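Local coordinates for EtuB protein (PDB 3IO0), which forms trimers of chains with tandem microcompartment domains and probably builds part of the shell of a bacterial microcompartment associated with ethanol utilisation, at residues L122-T127 and G147-A152; L172-S177 and E188-I193. All coordinates share one frame; numbering follows the deposited sequence.

Interaction 1 (L122-T127 and G147-A152)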
loop_
_atom_site.group_PDB
_atom_site.type_symbol
_atom_site.label_atom_id
_atom_site.label_comp_id
_atom_site.label_asym_id
_atom_site.label_seq_id
_atom_site.Cartn_x
_atom_site.Cartn_y
_atom_site.Cartn_z
ATOM N N LEU A 122 11.615 14.153 2.795
ATOM C CA LEU A 122 12.496 13.968 3.930
ATOM C C LEU A 122 11.764 14.437 5.180
ATOM O O LEU A 122 11.022 15.417 5.128
ATOM C CB LEU A 122 13.773 14.776 3.737
ATOM C CG LEU A 122 14.769 14.756 4.901
ATOM C CD1 LEU A 122 15.554 13.468 4.922
ATOM C CD2 LEU A 122 15.717 15.927 4.817
ATOM N N GLU A 123 11.943 13.730 6.289
ATOM C CA GLU A 123 11.322 14.137 7.540
ATOM C C GLU A 123 12.195 13.761 8.710
ATOM O O GLU A 123 12.626 12.610 8.854
ATOM C CB GLU A 123 9.927 13.535 7.719
ATOM C CG GLU A 123 9.242 13.932 9.035
ATOM C CD GLU A 123 7.802 13.441 9.143
ATOM O OE1 GLU A 123 7.425 12.510 8.400
ATOM O OE2 GLU A 123 7.034 13.994 9.966
ATOM N N VAL A 124 12.452 14.753 9.549
ATOM C CA VAL A 124 13.249 14.560 10.734
ATOM C C VAL A 124 12.510 15.221 11.893
ATOM O O VAL A 124 12.236 16.417 11.850
ATOM C CB VAL A 124 14.653 15.161 10.552
ATOM C CG1 VAL A 124 15.550 14.731 11.674
ATOM C CG2 VAL A 124 15.263 14.704 9.241
ATOM N N GLN A 125 12.167 14.429 12.906
ATOM C CA GLN A 125 11.434 14.915 14.067
ATOM C C GLN A 125 12.250 14.729 15.330
ATOM O O GLN A 125 13.081 13.822 15.416
ATOM C CB GLN A 125 10.102 14.175 14.226
ATOM C CG GLN A 125 9.072 14.424 13.117
ATOM C CD GLN A 125 8.533 15.851 13.079
ATOM O OE1 GLN A 125 8.846 16.686 13.942
ATOM N NE2 GLN A 125 7.708 16.133 12.072
ATOM N N TYR A 126 11.990 15.584 16.316
ATOM C CA TYR A 126 12.694 15.542 17.596
ATOM C C TYR A 126 11.737 15.771 18.758
ATOM O O TYR A 126 10.785 16.541 18.631
ATOM C CB TYR A 126 13.803 16.599 17.631
ATOM C CG TYR A 126 14.422 16.791 19.003
ATOM C CD1 TYR A 126 15.279 15.834 19.538
ATOM C CD2 TYR A 126 14.141 17.927 19.770
ATOM C CE1 TYR A 126 15.836 15.996 20.797
ATOM C CE2 TYR A 126 14.698 18.095 21.030
ATOM C CZ TYR A 126 15.544 17.123 21.534
ATOM O OH TYR A 126 16.115 17.265 22.775
ATOM N N THR A 127 11.992 15.095 19.874
ATOM C CA THR A 127 11.327 15.375 21.146
ATOM C C THR A 127 12.364 15.233 22.257
ATOM O O THR A 127 13.312 14.447 22.122
ATOM C CB THR A 127 10.140 14.422 21.405
ATOM O OG1 THR A 127 9.721 14.499 22.773
ATOM C CG2 THR A 127 10.516 12.992 21.092
ATOM N N GLY A 147 14.498 10.744 18.419
ATOM C CA GLY A 147 14.537 11.230 17.038
ATOM C C GLY A 147 13.874 10.296 16.037
ATOM O O GLY A 147 13.941 9.070 16.195
ATOM N N ILE A 148 13.239 10.870 15.009
ATOM C CA ILE A 148 12.636 10.083 13.932
ATOM C C ILE A 148 13.088 10.556 12.544
ATOM O O ILE A 148 13.020 11.743 12.225
ATOM C CB ILE A 148 11.103 10.091 14.007
ATOM C CG1 ILE A 148 10.636 9.560 15.360
ATOM C CG2 ILE A 148 10.493 9.276 12.857
ATOM C CD1 ILE A 148 9.205 9.880 15.657
ATOM N N MET A 149 13.534 9.610 11.725
ATOM C CA MET A 149 14.120 9.895 10.426
ATOM C C MET A 149 13.465 9.036 9.384
ATOM O O MET A 149 13.263 7.839 9.612
ATOM C CB MET A 149 15.566 9.436 10.421
ATOM C CG MET A 149 16.578 10.455 10.775
ATOM S SD MET A 149 17.988 9.540 11.391
ATOM C CE MET A 149 17.515 9.438 13.108
ATOM N N HIS A 150 13.184 9.623 8.226
ATOM C CA HIS A 150 12.969 8.834 7.031
ATOM C C HIS A 150 13.037 9.702 5.798
ATOM O O HIS A 150 12.892 10.922 5.875
ATOM C CB HIS A 150 11.650 8.066 7.089
ATOM C CG HIS A 150 10.453 8.942 7.199
ATOM N ND1 HIS A 150 9.905 9.591 6.114
ATOM C CD2 HIS A 150 9.695 9.285 8.263
ATOM C CE1 HIS A 150 8.859 10.297 6.506
ATOM N NE2 HIS A 150 8.716 10.133 7.808
ATOM N N ALA A 151 13.294 9.062 4.664
ATOM C CA ALA A 151 13.234 9.724 3.374
ATOM C C ALA A 151 12.795 8.731 2.294
ATOM O O ALA A 151 13.005 7.510 2.427
ATOM C CB ALA A 151 14.565 10.343 3.034
ATOM N N ALA A 152 12.160 9.263 1.250
ATOM C CA ALA A 152 11.730 8.485 0.104
ATOM C C ALA A 152 12.366 9.109 -1.117
ATOM O O ALA A 152 12.455 10.328 -1.196
ATOM C CB ALA A 152 10.226 8.513 -0.024
#
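E123 and H150 form a hydrogen-bonded antiparallel pair, with E123 N to H150 O at 3.0 Å and H150 N to E123 O at 3.1 Å. Two residues on, Q125 and I148 repeat the pattern, Q125 N lying 2.9 Å from I148 O and I148 N reaching back to Q125 O. Between these pairs, the CA of V124 approaches I148 O as a CA-H...O contact. The two strands run at 175° to each other, as neighbours in the five-stranded antiparallel sheet of the chain's second BMC domain, with helices on both faces.

Polar side chains gather on the face of E123, Q125 and H150, against helix 50-61. The E123 chain is extended, and H150 CG lies between its backbone N and carbonyl carbon (chi1 61°), which swings the imidazole toward strand 122-127 and the E123 side chain. H150 NE2 gives E123 OE1 a weak hydrogen bond of 2.8 Å, with carboxylate and ring planes 76° apart. The other oxygen, E123 OE2, accepts Q125 NE2 at 3.1 Å through its anti lone pair, a straight bond in the amide plane; Q125 NE2 also donates to Y110 O.

Apolar contacts occupy the other face. L122 CD1 lies 3.8 Å from A151 CB, and V124 CG1 only grazes M149 CG, at 4.5 Å; helices 154-167 and 197-217 pack over these side chains.

Interaction 2 (L172-S177 and E188-I193)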
loop_
_atom_site.group_PDB
_atom_site.type_symbol
_atom_site.label_atom_id
_atom_site.label_comp_id
_atom_site.label_asym_id
_atom_site.label_seq_id
_atom_site.Cartn_x
_atom_site.Cartn_y
_atom_site.Cartn_z
ATOM N N LEU A 172 20.167 3.041 18.573
ATOM C CA LEU A 172 19.272 2.731 17.462
ATOM C C LEU A 172 18.072 2.015 18.037
ATOM O O LEU A 172 18.198 0.906 18.535
ATOM C CB LEU A 172 19.952 1.809 16.455
ATOM C CG LEU A 172 19.526 1.770 14.979
ATOM C CD1 LEU A 172 19.498 0.319 14.490
ATOM C CD2 LEU A 172 18.192 2.438 14.704
ATOM N N ILE A 173 16.906 2.641 17.973
ATOM C CA ILE A 173 15.721 2.064 18.596
ATOM C C ILE A 173 14.877 1.307 17.581
ATOM O O ILE A 173 14.392 0.218 17.876
ATOM C CB ILE A 173 14.909 3.130 19.376
ATOM C CG1 ILE A 173 15.810 3.854 20.372
ATOM C CG2 ILE A 173 13.716 2.520 20.107
ATOM C CD1 ILE A 173 16.432 2.962 21.410
ATOM N N THR A 174 14.735 1.865 16.384
ATOM C CA THR A 174 13.922 1.246 15.336
ATOM C C THR A 174 14.615 1.303 13.987
ATOM O O THR A 174 15.063 2.371 13.570
ATOM C CB THR A 174 12.555 1.967 15.207
ATOM O OG1 THR A 174 11.769 1.723 16.384
ATOM C CG2 THR A 174 11.798 1.506 13.967
ATOM N N TYR A 175 14.707 0.169 13.302
ATOM C CA TYR A 175 15.084 0.175 11.887
ATOM C C TYR A 175 13.909 -0.313 11.057
ATOM O O TYR A 175 13.425 -1.421 11.259
ATOM C CB TYR A 175 16.330 -0.671 11.620
ATOM C CG TYR A 175 16.589 -0.909 10.151
ATOM C CD1 TYR A 175 17.367 -0.026 9.401
ATOM C CD2 TYR A 175 16.051 -2.012 9.507
ATOM C CE1 TYR A 175 17.608 -0.238 8.042
ATOM C CE2 TYR A 175 16.276 -2.236 8.158
ATOM C CZ TYR A 175 17.061 -1.351 7.427
ATOM O OH TYR A 175 17.269 -1.599 6.080
ATOM N N GLY A 176 13.441 0.512 10.134
ATOM C CA GLY A 176 12.281 0.158 9.335
ATOM C C GLY A 176 12.590 0.320 7.870
ATOM O O GLY A 176 13.084 1.367 7.449
ATOM N N SER A 177 12.309 -0.724 7.097
ATOM C CA SER A 177 12.515 -0.722 5.656
ATOM C C SER A 177 11.166 -0.996 4.983
ATOM O O SER A 177 10.180 -1.273 5.682
ATOM C CB SER A 177 13.522 -1.800 5.298
ATOM O OG SER A 177 12.982 -3.069 5.585
ATOM N N GLU A 188 10.428 4.014 1.938
ATOM C CA GLU A 188 11.262 4.730 2.894
ATOM C C GLU A 188 12.206 3.803 3.636
ATOM O O GLU A 188 11.924 2.611 3.798
ATOM C CB GLU A 188 10.391 5.410 3.949
ATOM C CG GLU A 188 9.358 6.398 3.447
ATOM C CD GLU A 188 8.278 6.648 4.485
ATOM O OE1 GLU A 188 7.892 5.686 5.184
ATOM O OE2 GLU A 188 7.811 7.802 4.611
ATOM N N ILE A 189 13.327 4.362 4.091
ATOM C CA ILE A 189 14.064 3.798 5.229
ATOM C C ILE A 189 13.809 4.700 6.435
ATOM O O ILE A 189 14.030 5.908 6.368
ATOM C CB ILE A 189 15.584 3.652 4.958
ATOM C CG1 ILE A 189 15.846 2.524 3.958
ATOM C CG2 ILE A 189 16.352 3.414 6.253
ATOM C CD1 ILE A 189 15.636 1.138 4.515
ATOM N N LEU A 190 13.311 4.111 7.520
ATOM C CA LEU A 190 13.056 4.844 8.759
ATOM C C LEU A 190 13.995 4.411 9.874
ATOM O O LEU A 190 14.302 3.229 10.019
ATOM C CB LEU A 190 11.604 4.681 9.206
ATOM C CG LEU A 190 11.174 5.359 10.512
ATOM C CD1 LEU A 190 9.865 6.132 10.338
ATOM C CD2 LEU A 190 11.079 4.355 11.637
ATOM N N ILE A 191 14.443 5.382 10.657
ATOM C CA ILE A 191 15.320 5.126 11.786
ATOM C C ILE A 191 14.761 5.871 12.980
ATOM O O ILE A 191 14.176 6.948 12.845
ATOM C CB ILE A 191 16.817 5.452 11.431
ATOM C CG1 ILE A 191 17.466 4.200 10.890
ATOM C CG2 ILE A 191 17.668 5.916 12.602
ATOM C CD1 ILE A 191 16.993 2.972 11.575
ATOM N N THR A 192 14.909 5.268 14.144
ATOM C CA THR A 192 14.420 5.851 15.365
ATOM C C THR A 192 15.549 5.832 16.369
ATOM O O THR A 192 16.234 4.819 16.532
ATOM C CB THR A 192 13.179 5.108 15.825
ATOM O OG1 THR A 192 12.045 5.930 15.559
ATOM C CG2 THR A 192 13.224 4.778 17.283
ATOM N N ILE A 193 15.746 6.962 17.032
ATOM C CA ILE A 193 16.976 7.196 17.784
ATOM C C ILE A 193 16.728 7.772 19.181
ATOM O O ILE A 193 15.822 8.592 19.363
ATOM C CB ILE A 193 17.966 7.987 16.880
ATOM C CG1 ILE A 193 19.091 7.046 16.487
ATOM C CG2 ILE A 193 18.470 9.311 17.475
ATOM C CD1 ILE A 193 19.694 7.362 15.153
#
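T192 faces two successive residues of the neighbouring strand, I173 and T174. The T174 and T192 side chains lie side by side on one face of the sheet, slanted across each other. Further along that face, T174 CG2 meets L190 CD2 at 3.8 Å; with chi1 -68°, OG1 of T174 lies beside the backbone N and the methyl CG2 anti to it, on the side of L190.

On the opposite face, the Y175 side chain runs obliquely past I189, its OH 3.6 Å from I189 CD1, and the same methyl lies 3.7 Å from S177 CB. H30 of the second subunit stacks on the Y175 ring, and E71 of that subunit hydrogen-bonds S177 OG.

In the backbone, G176 and L190 form a regular hydrogen-bonded pair, L190 N to G176 O at 2.8 Å and G176 N to L190 O at 2.9 Å. At T192 the register slips: its carbonyl O accepts I173 N at 2.7 Å and, weakly, T174 N at 3.3 Å. Two residues facing one make a classic beta bulge, here in the outermost strand, within this chain, of the second BMC-domain sheet, beside a subunit interface of the trimer.

How the interactions relate
Interactions 1 and 2 are consecutive strand pairings of one antiparallel sheet, their centres about 9 Å apart, and they follow each other in series along the chain. Strands 145-152 and 189-195 are neighbours and join them: G147 N lies 2.7 Å from I193 O, and I191 N 2.9 Å from M149 O, both probable hydrogen bonds. Side chains meet too: H150 ND1 packs 3.1 Å from E188 OE2, a close approach and not a bond, while E188 OE1 is hydrogen-bonded to T186 OG1. Helix 154-167 packs against both pairings. They differ in setting: no other chain of the assembly touches interaction 1, whereas interaction 2 borders the second subunit of the trimer.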